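Side-chain contact in chemotaxis protein CheX (Vibrio vulnificus, PDB 6VPW), which probably dephosphorylates the phosphorylated response regulator CheY in bacterial chemotaxis: residues 61-66 / 89-94. Sequence-based numbering, arbitrary orientation.
Sequences ITFDEG and DMVGEI
Phe63, the last residue of strand 56-63, reaches across to helix 85-107 and sets its ring against two aliphatic side chains one helical turn apart. Its CE2 lies 4.4 Å from Val91 CG1, and its CZ is equally far from Ile94 CG2; both methyls approach obliquely, and the CE2-CZ end of the ring faces Val91 and Ile94 together. The CB bond of Phe63 points at the helix, and a chi2 of -88° sets how the ring is turned about CB-CG. Two residues back along the strand, Ile61 joins from the same face of the sheet: with CD1 anti to CA (chi2 173°), its terminal methyl is carried out to 4.4 Å from Ile94 CG2, the same methyl that meets the ring. The CB bond of Thr62, between them, points away from the helix, and its OG1 is hydrogen-bonded to Ser45 OG. This is a helix laid on one face of the antiparallel sheet of the CheC-like fold; the axes of 61-63 and 89-94 are 10.2 Å apart at closest approach and run at 143°, roughly antiparallel. All four touching residues are buried, but the three contacts are loose, and no hydrogen bond crosses; the packing is densest where Phe63 and Ile61 both meet Ile94 CG2. Ile71 of helix 65-76 touches both Phe63 and Ile94, while Val44 of the adjacent strand touches Phe63 and Val91, so the apolar cluster extends to each of these elements. Toward Asp64 and Glu65 the chain leaves the sheet, and their side chains are well separated from 89-94. On the helix, Glu93 and Asp89 are exposed, though Asp89 OD1 forms a salt bridge with Lys131 NZ of the second subunit.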
ATOM      1  N   ILE A  61       5.296   6.503   1.969  1.00 24.14           N
ATOM      2  CA  ILE A  61       5.783   7.894   1.797  1.00 25.88           C
ATOM      3  C   ILE A  61       4.651   8.623   1.104  1.00 25.16           C
ATOM      4  O   ILE A  61       4.266   8.187  -0.001  1.00 24.79           O
ATOM      5  CB  ILE A  61       7.066   8.002   0.957  1.00 28.79           C
ATOM      6  CG1 ILE A  61       8.167   7.064   1.450  1.00 31.61           C
ATOM      7  CG2 ILE A  61       7.515   9.452   0.943  1.00 29.78           C
ATOM      8  CD1 ILE A  61       9.367   7.030   0.537  1.00 38.08           C
ATOM      9  N   THR A  62       4.160   9.687   1.727  1.00 24.83           N
ATOM     10  CA  THR A  62       3.036  10.454   1.148  1.00 25.31           C
ATOM     11  C   THR A  62       3.537  11.856   0.830  1.00 25.79           C
ATOM     12  O   THR A  62       4.213  12.446   1.709  1.00 24.56           O
ATOM     13  CB  THR A  62       1.859  10.472   2.127  1.00 28.57           C
ATOM     14  OG1 THR A  62       1.440   9.113   2.315  1.00 29.35           O
ATOM     15  CG2 THR A  62       0.727  11.333   1.618  1.00 30.10           C
ATOM     16  N   PHE A  63       3.183  12.355  -0.355  1.00 25.44           N
ATOM     17  CA  PHE A  63       3.599  13.704  -0.803  1.00 25.77           C
ATOM     18  C   PHE A  63       2.405  14.577  -1.176  1.00 26.89           C
ATOM     19  O   PHE A  63       1.435  14.076  -1.800  1.00 26.90           O
ATOM     20  CB  PHE A  63       4.439  13.615  -2.082  1.00 27.91           C
ATOM     21  CG  PHE A  63       5.722  12.842  -1.957  1.00 28.67           C
ATOM     22  CD1 PHE A  63       6.889  13.464  -1.557  1.00 30.46           C
ATOM     23  CD2 PHE A  63       5.752  11.481  -2.210  1.00 32.21           C
ATOM     24  CE1 PHE A  63       8.070  12.747  -1.444  1.00 32.29           C
ATOM     25  CE2 PHE A  63       6.934  10.768  -2.104  1.00 32.65           C
ATOM     26  CZ  PHE A  63       8.094  11.409  -1.744  1.00 32.03           C
ATOM     27  N   ASP A  64       2.521  15.868  -0.853  1.00 28.85           N
ATOM     28  CA  ASP A  64       1.590  16.881  -1.411  1.00 30.09           C
ATOM     29  C   ASP A  64       1.903  16.963  -2.906  1.00 30.27           C
ATOM     30  O   ASP A  64       3.091  16.769  -3.269  1.00 30.18           O
ATOM     31  CB  ASP A  64       1.759  18.255  -0.749  1.00 31.68           C
ATOM     32  CG  ASP A  64       1.217  18.322   0.666  1.00 33.91           C
ATOM     33  OD1 ASP A  64       0.522  17.383   1.053  1.00 35.32           O
ATOM     34  OD2 ASP A  64       1.501  19.313   1.366  1.00 36.83           O
ATOM     35  N   GLU A  65       0.899  17.266  -3.735  1.00 32.67           N
ATOM     36  CA  GLU A  65       1.102  17.352  -5.206  1.00 35.48           C
ATOM     37  C   GLU A  65       2.222  18.344  -5.525  1.00 33.46           C
ATOM     38  O   GLU A  65       3.103  17.994  -6.340  1.00 33.49           O
ATOM     39  CB  GLU A  65      -0.201  17.757  -5.904  1.00 40.29           C
ATOM     40  CG  GLU A  65      -0.068  17.923  -7.405  1.00 46.97           C
ATOM     41  CD  GLU A  65      -1.396  18.020  -8.137  1.00 52.12           C
ATOM     42  OE1 GLU A  65      -1.379  18.105  -9.381  1.00 62.11           O
ATOM     43  OE2 GLU A  65      -2.441  17.993  -7.463  1.00 52.94           O
ATOM     44  N   GLY A  66       2.193  19.525  -4.897  1.00 35.50           N
ATOM     45  CA  GLY A  66       3.195  20.575  -5.162  1.00 35.70           C
ATOM     46  C   GLY A  66       4.611  20.055  -4.986  1.00 34.87           C
ATOM     47  O   GLY A  66       5.471  20.345  -5.845  1.00 36.30           O
ATOM     48  N   ASP A  89       5.391   6.644 -11.535  1.00 35.01           N
ATOM     49  CA  ASP A  89       6.612   5.815 -11.720  1.00 36.77           C
ATOM     50  C   ASP A  89       7.715   6.366 -10.809  1.00 35.54           C
ATOM     51  O   ASP A  89       8.378   5.568 -10.127  1.00 32.69           O
ATOM     52  CB  ASP A  89       7.085   5.795 -13.175  1.00 39.27           C
ATOM     53  CG  ASP A  89       6.241   4.932 -14.097  1.00 45.21           C
ATOM     54  OD1 ASP A  89       5.348   4.216 -13.586  1.00 44.61           O
ATOM     55  OD2 ASP A  89       6.471   4.993 -15.327  1.00 49.29           O
ATOM     56  N   MET A  90       7.860   7.693 -10.770  1.00 36.79           N
ATOM     57  CA  MET A  90       8.912   8.330  -9.934  1.00 39.72           C
ATOM     58  C   MET A  90       8.662   8.055  -8.440  1.00 33.34           C
ATOM     59  O   MET A  90       9.637   7.831  -7.713  1.00 29.07           O
ATOM     60  CB  MET A  90       8.960   9.842 -10.178  1.00 44.67           C
ATOM     61  CG  MET A  90       9.818  10.592  -9.180  1.00 51.29           C
ATOM     62  SD  MET A  90       8.987  10.890  -7.574  1.00 65.22           S
ATOM     63  CE  MET A  90       7.880  12.230  -8.013  1.00 57.93           C
ATOM     64  N   VAL A  91       7.415   8.145  -7.989  1.00 29.11           N
ATOM     65  CA  VAL A  91       7.110   7.887  -6.554  1.00 28.86           C
ATOM     66  C   VAL A  91       7.442   6.419  -6.231  1.00 27.32           C
ATOM     67  O   VAL A  91       7.968   6.174  -5.137  1.00 28.30           O
ATOM     68  CB  VAL A  91       5.662   8.296  -6.229  1.00 28.19           C
ATOM     69  CG1 VAL A  91       5.206   7.799  -4.874  1.00 27.55           C
ATOM     70  CG2 VAL A  91       5.502   9.815  -6.323  1.00 29.88           C
ATOM     71  N   GLY A  92       7.210   5.497  -7.170  1.00 28.47           N
ATOM     72  CA  GLY A  92       7.569   4.081  -6.953  1.00 28.32           C
ATOM     73  C   GLY A  92       9.073   3.897  -6.837  1.00 28.71           C
ATOM     74  O   GLY A  92       9.520   3.153  -5.912  1.00 28.35           O
ATOM     75  N   GLU A  93       9.840   4.569  -7.704  1.00 30.21           N
ATOM     76  CA  GLU A  93      11.324   4.442  -7.686  1.00 32.07           C
ATOM     77  C   GLU A  93      11.852   5.102  -6.403  1.00 29.73           C
ATOM     78  O   GLU A  93      12.758   4.515  -5.779  1.00 28.97           O
ATOM     79  CB  GLU A  93      11.949   5.018  -8.962  1.00 38.23           C
ATOM     80  CG  GLU A  93      11.808   6.519  -9.085  1.00 48.38           C
ATOM     81  CD  GLU A  93      12.162   7.157 -10.425  1.00 57.12           C
ATOM     82  OE1 GLU A  93      12.081   6.456 -11.467  1.00 63.09           O
ATOM     83  OE2 GLU A  93      12.501   8.375 -10.424  1.00 55.79           O
ATOM     84  N   ILE A  94      11.287   6.245  -5.996  1.00 28.41           N
ATOM     85  CA  ILE A  94      11.719   6.896  -4.720  1.00 28.92           C
ATOM     86  C   ILE A  94      11.423   5.944  -3.545  1.00 26.79           C
ATOM     87  O   ILE A  94      12.287   5.796  -2.680  1.00 25.98           O
ATOM     88  CB  ILE A  94      11.061   8.273  -4.522  1.00 29.76           C
ATOM     89  CG1 ILE A  94      11.575   9.306  -5.532  1.00 32.52           C
ATOM     90  CG2 ILE A  94      11.268   8.756  -3.094  1.00 30.20           C
ATOM     91  CD1 ILE A  94      10.920  10.652  -5.406  1.00 33.34           C
TER